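Local structure of rhusiopathiae surface protein B (Erysipelothrix rhusiopathiae, 3V10) at residues Y167-T172 and Y277-T282; M181-N186 and E206-V211; V200-G205 and V263-R268; T239-V242 and L247-M250. The protein probably binds collagen as a cell-wall adhesin, the chain described here being the collagen-binding part of the longer protein. One frame throughout, in Å; residues are numbered along the deposited sequence.

Interaction 1 (Y167-T172 and Y277-T282); sequences YWKTGT and YKNSST
The strands carrying Tyr167 and Ser281 run antiparallel, at 168° between their directions, but their axes approach no closer than 8.7 Å, about twice the spacing of paired strands, so side chains must span the gap. Tyr167 does this with a ring swung anti to its own backbone N (chi1 172°), which carries the hydroxyl across to the opposing strand. Tyr167 OH donates to Ser281 OG at 2.7 Å. Ser281 OG lies at the ring edge and in the ring plane, 3.5 Å from Tyr167 CE2, so the bond leaves the ring end-on and not over a face. Ser281 OG is also hydrogen-bonded to the carbonyl O of Thr301; with tyrosine as donor on one side and a carbonyl on the other, the hydroxyl acts as a relay, and two bonds hold this buried group. Lys169 enters the same gap with a chain bent at chi2, chi3 and chi4, and Lys169 CG stands 4.3 Å from Ser281 OG. Farther out, Lys169 and Asn279 cross in the gap, but their close approach is doubtful in the model. Strand 167-173 is an outermost strand of one sheet and strand 276-286 belongs to the other, so this is a contact between facing sheets in a beta sandwich, consistent with the DEv-IgG fold reported for this collagen-binding domain.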
loop_
_atom_site.group_PDB
_atom_site.type_symbol
_atom_site.label_atom_id
_atom_site.label_comp_id
_atom_site.label_asym_id
_atom_site.label_seq_id
_atom_site.Cartn_x
_atom_site.Cartn_y
_atom_site.Cartn_z
ATOM N N TYR A 167 9.233 18.017 -11.211
ATOM C CA TYR A 167 8.526 17.709 -9.970
ATOM C C TYR A 167 7.476 16.625 -10.102
ATOM O O TYR A 167 6.691 16.610 -11.049
ATOM C CB TYR A 167 7.848 18.971 -9.416
ATOM C CG TYR A 167 6.918 18.707 -8.234
ATOM C CD1 TYR A 167 7.430 18.324 -7.001
ATOM C CD2 TYR A 167 5.533 18.800 -8.374
ATOM C CE1 TYR A 167 6.586 18.035 -5.927
ATOM C CE2 TYR A 167 4.674 18.512 -7.312
ATOM C CZ TYR A 167 5.215 18.128 -6.087
ATOM O OH TYR A 167 4.400 17.830 -5.024
ATOM N N TRP A 168 7.470 15.709 -9.142
ATOM C CA TRP A 168 6.457 14.667 -9.111
ATOM C C TRP A 168 6.396 14.130 -7.691
ATOM O O TRP A 168 7.365 14.217 -6.937
ATOM C CB TRP A 168 6.755 13.552 -10.122
ATOM C CG TRP A 168 7.767 12.554 -9.687
ATOM C CD1 TRP A 168 7.539 11.409 -8.975
ATOM C CD2 TRP A 168 9.170 12.596 -9.948
ATOM N NE1 TRP A 168 8.721 10.730 -8.782
ATOM C CE2 TRP A 168 9.737 11.439 -9.368
ATOM C CE3 TRP A 168 10.006 13.498 -10.617
ATOM C CZ2 TRP A 168 11.107 11.161 -9.437
ATOM C CZ3 TRP A 168 11.373 13.219 -10.688
ATOM C CH2 TRP A 168 11.905 12.060 -10.100
ATOM N N LYS A 169 5.236 13.606 -7.327
ATOM C CA LYS A 169 5.032 13.068 -5.996
ATOM C C LYS A 169 4.602 11.607 -6.082
ATOM O O LYS A 169 3.953 11.196 -7.038
ATOM C CB LYS A 169 3.962 13.889 -5.278
ATOM C CG LYS A 169 2.611 13.836 -5.945
ATOM C CD LYS A 169 1.697 12.895 -5.203
ATOM C CE LYS A 169 1.190 13.528 -3.922
ATOM N NZ LYS A 169 2.286 13.976 -3.026
ATOM N N THR A 170 4.978 10.825 -5.078
ATOM C CA THR A 170 4.621 9.414 -5.046
ATOM C C THR A 170 4.243 9.027 -3.628
ATOM O O THR A 170 4.509 9.764 -2.680
ATOM C CB THR A 170 5.792 8.515 -5.497
ATOM O OG1 THR A 170 6.828 8.549 -4.510
ATOM C CG2 THR A 170 6.349 8.988 -6.823
ATOM N N GLY A 171 3.619 7.868 -3.487
ATOM C CA GLY A 171 3.218 7.422 -2.167
ATOM C C GLY A 171 2.880 5.951 -2.163
ATOM O O GLY A 171 2.571 5.367 -3.204
ATOM N N THR A 172 2.951 5.345 -0.986
ATOM C CA THR A 172 2.624 3.936 -0.853
ATOM C C THR A 172 2.361 3.627 0.611
ATOM O O THR A 172 2.555 4.479 1.486
ATOM C CB THR A 172 3.760 3.031 -1.396
ATOM O OG1 THR A 172 3.302 1.672 -1.437
ATOM C CG2 THR A 172 5.010 3.125 -0.518
ATOM N N TYR A 277 -6.611 6.670 -0.436
ATOM C CA TYR A 277 -6.088 7.758 0.395
ATOM C C TYR A 277 -5.330 8.644 -0.575
ATOM O O TYR A 277 -4.259 8.279 -1.054
ATOM C CB TYR A 277 -5.160 7.207 1.475
ATOM C CG TYR A 277 -5.893 6.329 2.462
ATOM C CD1 TYR A 277 -6.746 6.882 3.419
ATOM C CD2 TYR A 277 -5.788 4.941 2.398
ATOM C CE1 TYR A 277 -7.481 6.071 4.287
ATOM C CE2 TYR A 277 -6.517 4.125 3.254
ATOM C CZ TYR A 277 -7.359 4.689 4.193
ATOM O OH TYR A 277 -8.075 3.861 5.030
ATOM N N LYS A 278 -5.901 9.808 -0.866
ATOM C CA LYS A 278 -5.312 10.718 -1.840
ATOM C C LYS A 278 -4.450 11.841 -1.293
ATOM O O LYS A 278 -4.483 12.164 -0.110
ATOM C CB LYS A 278 -6.422 11.346 -2.689
ATOM C CG LYS A 278 -7.405 10.350 -3.280
ATOM C CD LYS A 278 -8.472 11.058 -4.106
ATOM C CE LYS A 278 -9.511 10.074 -4.627
ATOM N NZ LYS A 278 -10.286 9.456 -3.524
ATOM N N ASN A 279 -3.683 12.439 -2.200
ATOM C CA ASN A 279 -2.824 13.564 -1.886
ATOM C C ASN A 279 -2.675 14.337 -3.189
ATOM O O ASN A 279 -2.352 13.759 -4.226
ATOM C CB ASN A 279 -1.455 13.092 -1.400
ATOM C CG ASN A 279 -0.579 14.238 -0.944
ATOM O OD1 ASN A 279 -0.999 15.077 -0.149
ATOM N ND2 ASN A 279 0.646 14.278 -1.441
ATOM N N SER A 280 -2.928 15.636 -3.140
ATOM C CA SER A 280 -2.805 16.454 -4.336
ATOM C C SER A 280 -1.868 17.604 -4.011
ATOM O O SER A 280 -1.760 18.006 -2.857
ATOM C CB SER A 280 -4.177 16.981 -4.770
ATOM O OG SER A 280 -4.748 17.846 -3.803
ATOM N N SER A 281 -1.166 18.108 -5.016
ATOM C CA SER A 281 -0.251 19.220 -4.787
ATOM C C SER A 281 -0.152 20.107 -6.017
ATOM O O SER A 281 -0.468 19.679 -7.131
ATOM C CB SER A 281 1.143 18.698 -4.404
ATOM O OG SER A 281 1.783 18.033 -5.488
ATOM N N THR A 282 0.255 21.354 -5.801
ATOM C CA THR A 282 0.431 22.308 -6.884
ATOM C C THR A 282 1.822 22.905 -6.723
ATOM O O THR A 282 2.348 22.987 -5.614
ATOM C CB THR A 282 -0.639 23.431 -6.846
ATOM O OG1 THR A 282 -0.524 24.178 -5.627
ATOM C CG2 THR A 282 -2.037 22.824 -6.924
#

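Interaction 2 (M181-N186 and E206-V211); sequences MNWWLN and EGHKLV
With chi1 at 56°, His208 places its imidazole between its backbone N and carbonyl carbon, aimed at Trp183 and Met181; Met181 meets it by a bend at chi3 (-85°) that turns the methyl toward the ring. Met181 CE then rests 3.8 Å from His208 CB and equally near ND1, the two side chains crossing at about a right angle. The sulfur follows at a distance, Met181 SD lying 5.0 Å from the centroid of the His208 ring in an oblique sulfur-aromatic approach. Trp183 comes from the opposite direction and touches with CZ2, the six-membered-ring carbon next to the fusion on the NE1 side, 3.6 Å from His208 CE1. The planes are inclined at 34°. In the five-stranded antiparallel sheet, strand 260-269 lies between strands 180-187 and 208-221, so these side chains meet across an intervening strand on one face of the sheet; the CA atoms of Met181 and His208 are 9.0 Å apart. That middle strand supplies Thr267, whose OG1 is hydrogen-bonded to both Trp183 NE1 and His208 ND1. At the other nitrogen, His208 NE2 bonds to the backbone O of Lys278 in the facing sheet, which fixes the rotation of the buried imidazole from both ends.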
loop_
_atom_site.group_PDB
_atom_site.type_symbol
_atom_site.label_atom_id
_atom_site.label_comp_id
_atom_site.label_asym_id
_atom_site.label_seq_id
_atom_site.Cartn_x
_atom_site.Cartn_y
_atom_site.Cartn_z
ATOM N N MET A 181 1.232 5.475 5.785
ATOM C CA MET A 181 1.619 5.572 4.381
ATOM C C MET A 181 2.837 6.487 4.278
ATOM O O MET A 181 2.972 7.428 5.058
ATOM C CB MET A 181 0.462 6.144 3.556
ATOM C CG MET A 181 -0.706 5.187 3.407
ATOM S SD MET A 181 -2.295 5.928 2.939
ATOM C CE MET A 181 -2.878 6.408 4.576
ATOM N N ASN A 182 3.719 6.213 3.319
ATOM C CA ASN A 182 4.919 7.021 3.142
ATOM C C ASN A 182 4.797 7.821 1.857
ATOM O O ASN A 182 4.289 7.318 0.858
ATOM C CB ASN A 182 6.160 6.129 3.077
ATOM C CG ASN A 182 6.274 5.214 4.278
ATOM O OD1 ASN A 182 6.211 5.669 5.419
ATOM N ND2 ASN A 182 6.444 3.919 4.030
ATOM N N TRP A 183 5.261 9.065 1.888
ATOM C CA TRP A 183 5.168 9.927 0.713
ATOM C C TRP A 183 6.477 10.604 0.335
ATOM O O TRP A 183 7.345 10.821 1.180
ATOM C CB TRP A 183 4.086 10.987 0.930
ATOM C CG TRP A 183 2.789 10.408 1.391
ATOM C CD1 TRP A 183 2.460 10.056 2.665
ATOM C CD2 TRP A 183 1.664 10.059 0.575
ATOM N NE1 TRP A 183 1.205 9.508 2.699
ATOM C CE2 TRP A 183 0.692 9.494 1.429
ATOM C CE3 TRP A 183 1.384 10.163 -0.792
ATOM C CZ2 TRP A 183 -0.545 9.038 0.959
ATOM C CZ3 TRP A 183 0.152 9.710 -1.259
ATOM C CH2 TRP A 183 -0.795 9.153 -0.387
ATOM N N TRP A 184 6.595 10.948 -0.948
ATOM C CA TRP A 184 7.788 11.590 -1.493
ATOM C C TRP A 184 7.462 12.762 -2.405
ATOM O O TRP A 184 6.693 12.606 -3.348
ATOM C CB TRP A 184 8.592 10.597 -2.346
ATOM C CG TRP A 184 9.271 9.503 -1.603
ATOM C CD1 TRP A 184 10.577 9.469 -1.211
ATOM C CD2 TRP A 184 8.688 8.271 -1.164
ATOM N NE1 TRP A 184 10.846 8.295 -0.559
ATOM C CE2 TRP A 184 9.704 7.539 -0.514
ATOM C CE3 TRP A 184 7.405 7.715 -1.257
ATOM C CZ2 TRP A 184 9.478 6.274 0.044
ATOM C CZ3 TRP A 184 7.178 6.458 -0.701
ATOM C CH2 TRP A 184 8.214 5.753 -0.059
ATOM N N LEU A 185 8.043 13.925 -2.125
ATOM C CA LEU A 185 7.874 15.092 -2.990
ATOM C C LEU A 185 9.257 15.262 -3.633
ATOM O O LEU A 185 10.219 15.636 -2.964
ATOM C CB LEU A 185 7.519 16.350 -2.185
ATOM C CG LEU A 185 6.313 16.303 -1.245
ATOM C CD1 LEU A 185 6.057 17.709 -0.688
ATOM C CD2 LEU A 185 5.089 15.791 -1.978
ATOM N N ASN A 186 9.363 14.968 -4.923
ATOM C CA ASN A 186 10.642 15.070 -5.626
ATOM C C ASN A 186 10.759 16.409 -6.341
ATOM O O ASN A 186 10.202 16.593 -7.420
ATOM C CB ASN A 186 10.750 13.916 -6.620
ATOM C CG ASN A 186 10.505 12.572 -5.961
ATOM O OD1 ASN A 186 11.394 12.014 -5.320
ATOM N ND2 ASN A 186 9.289 12.060 -6.090
ATOM N N GLU A 206 -8.770 13.417 2.278
ATOM C CA GLU A 206 -9.596 12.978 3.397
ATOM C C GLU A 206 -9.246 11.549 3.811
ATOM O O GLU A 206 -8.736 10.769 3.011
ATOM C CB GLU A 206 -11.078 13.063 3.012
ATOM C CG GLU A 206 -11.336 12.791 1.537
ATOM C CD GLU A 206 -12.762 12.350 1.247
ATOM O OE1 GLU A 206 -13.411 11.795 2.155
ATOM O OE2 GLU A 206 -13.227 12.532 0.102
ATOM N N GLY A 207 -9.494 11.217 5.074
ATOM C CA GLY A 207 -9.224 9.869 5.545
ATOM C C GLY A 207 -7.887 9.622 6.215
ATOM O O GLY A 207 -7.713 8.615 6.899
ATOM N N HIS A 208 -6.925 10.509 5.998
ATOM C CA HIS A 208 -5.627 10.352 6.634
ATOM C C HIS A 208 -5.034 11.705 6.996
ATOM O O HIS A 208 -5.444 12.728 6.457
ATOM C CB HIS A 208 -4.656 9.545 5.754
ATOM C CG HIS A 208 -4.440 10.110 4.382
ATOM N ND1 HIS A 208 -3.194 10.154 3.793
ATOM C CD2 HIS A 208 -5.306 10.610 3.468
ATOM C CE1 HIS A 208 -3.302 10.657 2.576
ATOM N NE2 HIS A 208 -4.573 10.941 2.354
ATOM N N LYS A 209 -4.094 11.703 7.934
ATOM C CA LYS A 209 -3.456 12.938 8.384
ATOM C C LYS A 209 -1.955 12.752 8.502
ATOM O O LYS A 209 -1.465 11.638 8.699
ATOM C CB LYS A 209 -3.983 13.363 9.761
ATOM C CG LYS A 209 -5.483 13.474 9.897
ATOM C CD LYS A 209 -5.846 14.264 11.151
ATOM C CE LYS A 209 -7.301 14.049 11.541
ATOM N NZ LYS A 209 -8.199 14.152 10.361
ATOM N N LEU A 210 -1.231 13.860 8.411
ATOM C CA LEU A 210 0.217 13.834 8.525
ATOM C C LEU A 210 0.625 13.370 9.923
ATOM O O LEU A 210 -0.005 13.728 10.924
ATOM C CB LEU A 210 0.787 15.233 8.236
ATOM C CG LEU A 210 2.315 15.371 8.152
ATOM C CD1 LEU A 210 2.690 16.402 7.086
ATOM C CD2 LEU A 210 2.871 15.757 9.513
ATOM N N VAL A 211 1.674 12.561 9.988
ATOM C CA VAL A 211 2.174 12.073 11.267
ATOM C C VAL A 211 3.164 13.101 11.810
ATOM O O VAL A 211 4.194 13.376 11.193
ATOM C CB VAL A 211 2.877 10.710 11.108
ATOM C CG1 VAL A 211 3.554 10.309 12.418
ATOM C CG2 VAL A 211 1.858 9.650 10.695
#

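Interaction 3 (V200-G205 and V263-R268); sequences VIDTIG and VTYDTR
Asp202 OD2 is approached by several groups in the buried interior, among them the hydroxyl of Tyr265, whose OH lies 3.1 Å from it. Whether the phenol proton goes to this oxygen is not settled, since another acceptor is within its range. Asn279 also lies beside the carboxylate, but its amide is probably turned over in the model, so the bond it makes cannot be read from it; Lys169 contributes a long, weak ion pair. Asp202 and Tyr265 extend from opposite directions, and the carboxylate stands almost perpendicular to the phenol ring, with 87° between the planes. Farther along the strands, the contact turns apolar. Ile204 and Tyr265 run alongside one another in opposite senses, with Ile204 CD1 4.1 Å from Tyr265 CE2. The same methyl meets Thr267 tip to tip, Ile204 CD1 to Thr267 CG2 at 4.0 Å. Thr267 can divide its branches in this way because a chi1 of 66° sets CG2 beside the backbone N, facing the isoleucine, while OG1 is turned the other way, toward Trp183 in its own sheet. The strand axes run at 23° to each other and stay 10.7 Å apart, a spacing that only side chains bridge. Within the sandwich, strand 198-204 lies between strands 246-251 and 276-286 of one sheet, and strand 260-269 lies between 180-187 and 208-221 of the other, where the Tyr265 ring also stacks on that of Trp183.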
loop_
_atom_site.group_PDB
_atom_site.type_symbol
_atom_site.label_atom_id
_atom_site.label_comp_id
_atom_site.label_asym_id
_atom_site.label_seq_id
_atom_site.Cartn_x
_atom_site.Cartn_y
_atom_site.Cartn_z
ATOM N N VAL A 200 5.569 24.744 -3.339
ATOM C CA VAL A 200 4.702 23.583 -3.506
ATOM C C VAL A 200 3.660 23.622 -2.401
ATOM O O VAL A 200 3.998 23.808 -1.239
ATOM C CB VAL A 200 5.474 22.249 -3.374
ATOM C CG1 VAL A 200 4.479 21.067 -3.394
ATOM C CG2 VAL A 200 6.476 22.115 -4.504
ATOM N N ILE A 201 2.393 23.487 -2.769
ATOM C CA ILE A 201 1.335 23.455 -1.771
ATOM C C ILE A 201 0.733 22.061 -1.883
ATOM O O ILE A 201 0.127 21.704 -2.894
ATOM C CB ILE A 201 0.254 24.529 -2.017
ATOM C CG1 ILE A 201 0.877 25.927 -1.928
ATOM C CG2 ILE A 201 -0.848 24.400 -0.964
ATOM C CD1 ILE A 201 -0.114 27.057 -2.115
ATOM N N ASP A 202 0.943 21.268 -0.838
ATOM C CA ASP A 202 0.460 19.898 -0.808
ATOM C C ASP A 202 -0.748 19.770 0.105
ATOM O O ASP A 202 -0.697 20.152 1.271
ATOM C CB ASP A 202 1.579 18.971 -0.324
ATOM C CG ASP A 202 1.172 17.511 -0.343
ATOM O OD1 ASP A 202 0.105 17.180 0.214
ATOM O OD2 ASP A 202 1.922 16.693 -0.907
ATOM N N THR A 203 -1.838 19.233 -0.430
ATOM C CA THR A 203 -3.047 19.050 0.357
ATOM C C THR A 203 -3.332 17.572 0.546
ATOM O O THR A 203 -3.701 16.876 -0.398
ATOM C CB THR A 203 -4.266 19.703 -0.312
ATOM O OG1 THR A 203 -4.068 21.121 -0.402
ATOM C CG2 THR A 203 -5.517 19.433 0.517
ATOM N N ILE A 204 -3.154 17.091 1.772
ATOM C CA ILE A 204 -3.406 15.686 2.072
ATOM C C ILE A 204 -4.907 15.461 2.040
ATOM O O ILE A 204 -5.669 16.212 2.656
ATOM C CB ILE A 204 -2.842 15.314 3.455
ATOM C CG1 ILE A 204 -1.324 15.492 3.444
ATOM C CG2 ILE A 204 -3.215 13.873 3.816
ATOM C CD1 ILE A 204 -0.698 15.494 4.825
ATOM N N GLY A 205 -5.328 14.426 1.318
ATOM C CA GLY A 205 -6.745 14.134 1.189
ATOM C C GLY A 205 -7.479 13.686 2.437
ATOM O O GLY A 205 -6.907 13.579 3.520
ATOM N N VAL A 263 11.476 15.749 -0.314
ATOM C CA VAL A 263 10.761 15.897 0.944
ATOM C C VAL A 263 9.950 14.631 1.199
ATOM O O VAL A 263 9.125 14.239 0.372
ATOM C CB VAL A 263 9.792 17.110 0.902
ATOM C CG1 VAL A 263 9.028 17.219 2.212
ATOM C CG2 VAL A 263 10.571 18.395 0.639
ATOM N N THR A 264 10.188 13.988 2.339
ATOM C CA THR A 264 9.456 12.779 2.682
ATOM C C THR A 264 8.673 12.983 3.972
ATOM O O THR A 264 9.042 13.797 4.816
ATOM C CB THR A 264 10.405 11.566 2.852
ATOM O OG1 THR A 264 11.357 11.836 3.888
ATOM C CG2 THR A 264 11.145 11.289 1.549
ATOM N N TYR A 265 7.572 12.260 4.104
ATOM C CA TYR A 265 6.740 12.347 5.296
ATOM C C TYR A 265 5.765 11.185 5.311
ATOM O O TYR A 265 5.600 10.487 4.310
ATOM C CB TYR A 265 5.961 13.671 5.341
ATOM C CG TYR A 265 4.968 13.870 4.220
ATOM C CD1 TYR A 265 5.372 14.388 2.987
ATOM C CD2 TYR A 265 3.622 13.539 4.384
ATOM C CE1 TYR A 265 4.464 14.572 1.949
ATOM C CE2 TYR A 265 2.702 13.717 3.345
ATOM C CZ TYR A 265 3.132 14.234 2.133
ATOM O OH TYR A 265 2.242 14.414 1.101
ATOM N N ASP A 266 5.122 10.988 6.454
ATOM C CA ASP A 266 4.158 9.910 6.603
ATOM C C ASP A 266 2.780 10.451 6.933
ATOM O O ASP A 266 2.641 11.548 7.478
ATOM C CB ASP A 266 4.553 8.966 7.750
ATOM C CG ASP A 266 5.966 8.434 7.625
ATOM O OD1 ASP A 266 6.499 8.394 6.501
ATOM O OD2 ASP A 266 6.535 8.031 8.664
ATOM N N THR A 267 1.758 9.680 6.589
ATOM C CA THR A 267 0.399 10.041 6.953
ATOM C C THR A 267 -0.160 8.799 7.632
ATOM O O THR A 267 0.384 7.703 7.481
ATOM C CB THR A 267 -0.484 10.419 5.750
ATOM O OG1 THR A 267 -0.688 9.276 4.913
ATOM C CG2 THR A 267 0.154 11.553 4.967
ATOM N N ARG A 268 -1.235 8.978 8.386
ATOM C CA ARG A 268 -1.848 7.881 9.114
ATOM C C ARG A 268 -3.333 7.858 8.822
ATOM O O ARG A 268 -4.015 8.867 8.970
ATOM C CB ARG A 268 -1.590 8.073 10.611
ATOM C CG ARG A 268 -2.137 6.992 11.522
ATOM C CD ARG A 268 -1.428 7.070 12.866
ATOM N NE ARG A 268 0.001 6.836 12.688
ATOM C CZ ARG A 268 0.938 7.109 13.588
ATOM N NH1 ARG A 268 0.613 7.636 14.763
ATOM N NH2 ARG A 268 2.209 6.863 13.300
#

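Interaction 4 (T239-V242 and L247-M250); sequences TITV and LTVM
Thr239 to Val242 pair residue for residue with Met250 to Leu247, the strands running antiparallel with axes coming within 4.7 Å. The tight part is the backbone ladder. Thr239 N bonds to Met250 O at 2.9 Å, and the return bond runs from Met250 N to Thr239 O. Thr241 and Thr248 repeat this reciprocal pair, with Thr248 N to Thr241 O at 2.9 Å, and all four N-H groups point nearly straight at their acceptors (158° or more). Beside the bonded pairs, Ile240 CA also approaches Thr248 O at 3.2 Å in a CA-H...O contact. On the face bearing Ile240, Val242, Leu247 and Val249, the side chains make apolar contacts: Ile240 CG1 and Val249 CG2 lie side by side at 4.1 Å, and Val242 CG2 meets Leu247 CG at 4.2 Å. Ile240 touches Val217, and Val242 and Leu247 touch Ile215, of strand 208-221.

The other face is the more solvent-accessible one, Thr239, Thr241 and Met250 being partly exposed while Thr248 is buried. Thr241 OG1 stands between its backbone N and carbonyl carbon (chi1 63°), whereas Thr248 OG1 lies beside its backbone N (chi1 -55°). These settings leave OG1 3.8 Å from OG1 across Thr241 and Thr248 and bring both hydroxyls to one bridging water, 2.8 Å from Thr241 OG1. Short connection, reciprocal bonds and alternating faces define an antiparallel beta hairpin, here at the edge of one sheet of the sandwich, with strand 246-251 continuing the pairing to strand 198-204.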
loop_
_atom_site.group_PDB
_atom_site.type_symbol
_atom_site.label_atom_id
_atom_site.label_comp_id
_atom_site.label_asym_id
_atom_site.label_seq_id
_atom_site.Cartn_x
_atom_site.Cartn_y
_atom_site.Cartn_z
ATOM N N THR A 239 11.587 26.986 3.728
ATOM C CA THR A 239 10.563 26.924 4.756
ATOM C C THR A 239 9.525 25.855 4.451
ATOM O O THR A 239 9.004 25.770 3.338
ATOM C CB THR A 239 9.819 28.274 4.898
ATOM O OG1 THR A 239 10.765 29.336 5.086
ATOM C CG2 THR A 239 8.868 28.238 6.097
ATOM N N ILE A 240 9.242 25.032 5.450
ATOM C CA ILE A 240 8.225 24.001 5.321
ATOM C C ILE A 240 7.232 24.273 6.439
ATOM O O ILE A 240 7.608 24.354 7.610
ATOM C CB ILE A 240 8.810 22.592 5.489
ATOM C CG1 ILE A 240 9.650 22.231 4.263
ATOM C CG2 ILE A 240 7.688 21.579 5.679
ATOM C CD1 ILE A 240 10.340 20.882 4.366
ATOM N N THR A 241 5.970 24.444 6.072
ATOM C CA THR A 241 4.934 24.706 7.053
ATOM C C THR A 241 3.869 23.626 6.969
ATOM O O THR A 241 3.686 22.999 5.927
ATOM C CB THR A 241 4.270 26.081 6.814
ATOM O OG1 THR A 241 3.612 26.090 5.539
ATOM C CG2 THR A 241 5.320 27.186 6.846
ATOM N N VAL A 242 3.180 23.402 8.079
ATOM C CA VAL A 242 2.112 22.418 8.118
ATOM C C VAL A 242 0.945 23.050 8.851
ATOM O O VAL A 242 1.100 23.539 9.967
ATOM C CB VAL A 242 2.527 21.132 8.877
ATOM C CG1 VAL A 242 1.356 20.159 8.931
ATOM C CG2 VAL A 242 3.711 20.476 8.192
ATOM N N LEU A 247 0.541 20.997 3.644
ATOM C CA LEU A 247 1.983 21.031 3.855
ATOM C C LEU A 247 2.548 21.872 2.712
ATOM O O LEU A 247 2.349 21.558 1.534
ATOM C CB LEU A 247 2.560 19.610 3.828
ATOM C CG LEU A 247 4.056 19.429 4.111
ATOM C CD1 LEU A 247 4.330 17.971 4.506
ATOM C CD2 LEU A 247 4.859 19.815 2.878
ATOM N N THR A 248 3.230 22.954 3.066
ATOM C CA THR A 248 3.785 23.857 2.071
ATOM C C THR A 248 5.300 23.870 2.123
ATOM O O THR A 248 5.889 23.919 3.198
ATOM C CB THR A 248 3.264 25.295 2.299
ATOM O OG1 THR A 248 1.834 25.279 2.317
ATOM C CG2 THR A 248 3.758 26.240 1.193
ATOM N N VAL A 249 5.922 23.812 0.950
ATOM C CA VAL A 249 7.370 23.829 0.842
ATOM C C VAL A 249 7.742 25.032 -0.006
ATOM O O VAL A 249 7.269 25.170 -1.138
ATOM C CB VAL A 249 7.905 22.550 0.147
ATOM C CG1 VAL A 249 9.431 22.593 0.054
ATOM C CG2 VAL A 249 7.451 21.318 0.914
ATOM N N MET A 250 8.575 25.906 0.551
ATOM C CA MET A 250 9.021 27.097 -0.154
ATOM C C MET A 250 10.544 27.090 -0.208
ATOM O O MET A 250 11.213 26.932 0.820
ATOM C CB MET A 250 8.499 28.358 0.553
ATOM C CG MET A 250 6.989 28.541 0.421
ATOM S SD MET A 250 6.285 29.874 1.451
ATOM C CE MET A 250 5.727 28.916 2.837
HETATM O O HOH W 1 1.211 24.819 5.065
#

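How the interactions relate
From the N terminus, strand 167-173 opens the longest loop, which interaction 1 closes only at residues 277-282; the other three contacts nest inside it. Interaction 2 opens at 181-186 and closes at 206-211, after interaction 3 has already begun at 200-205, so these two cross. Interaction 3 closes at 263-268 and encloses the local hairpin of interaction 4, which follows interaction 2 in series. Interactions 1 and 3 join the two sheets of the sandwich, whereas interaction 2 stays within one sheet and interaction 4 within the other. Backbone bonds between strands 198-204 and 246-251 connect interactions 3 and 4, and Leu210 packs on Leu247 between interactions 2 and 4.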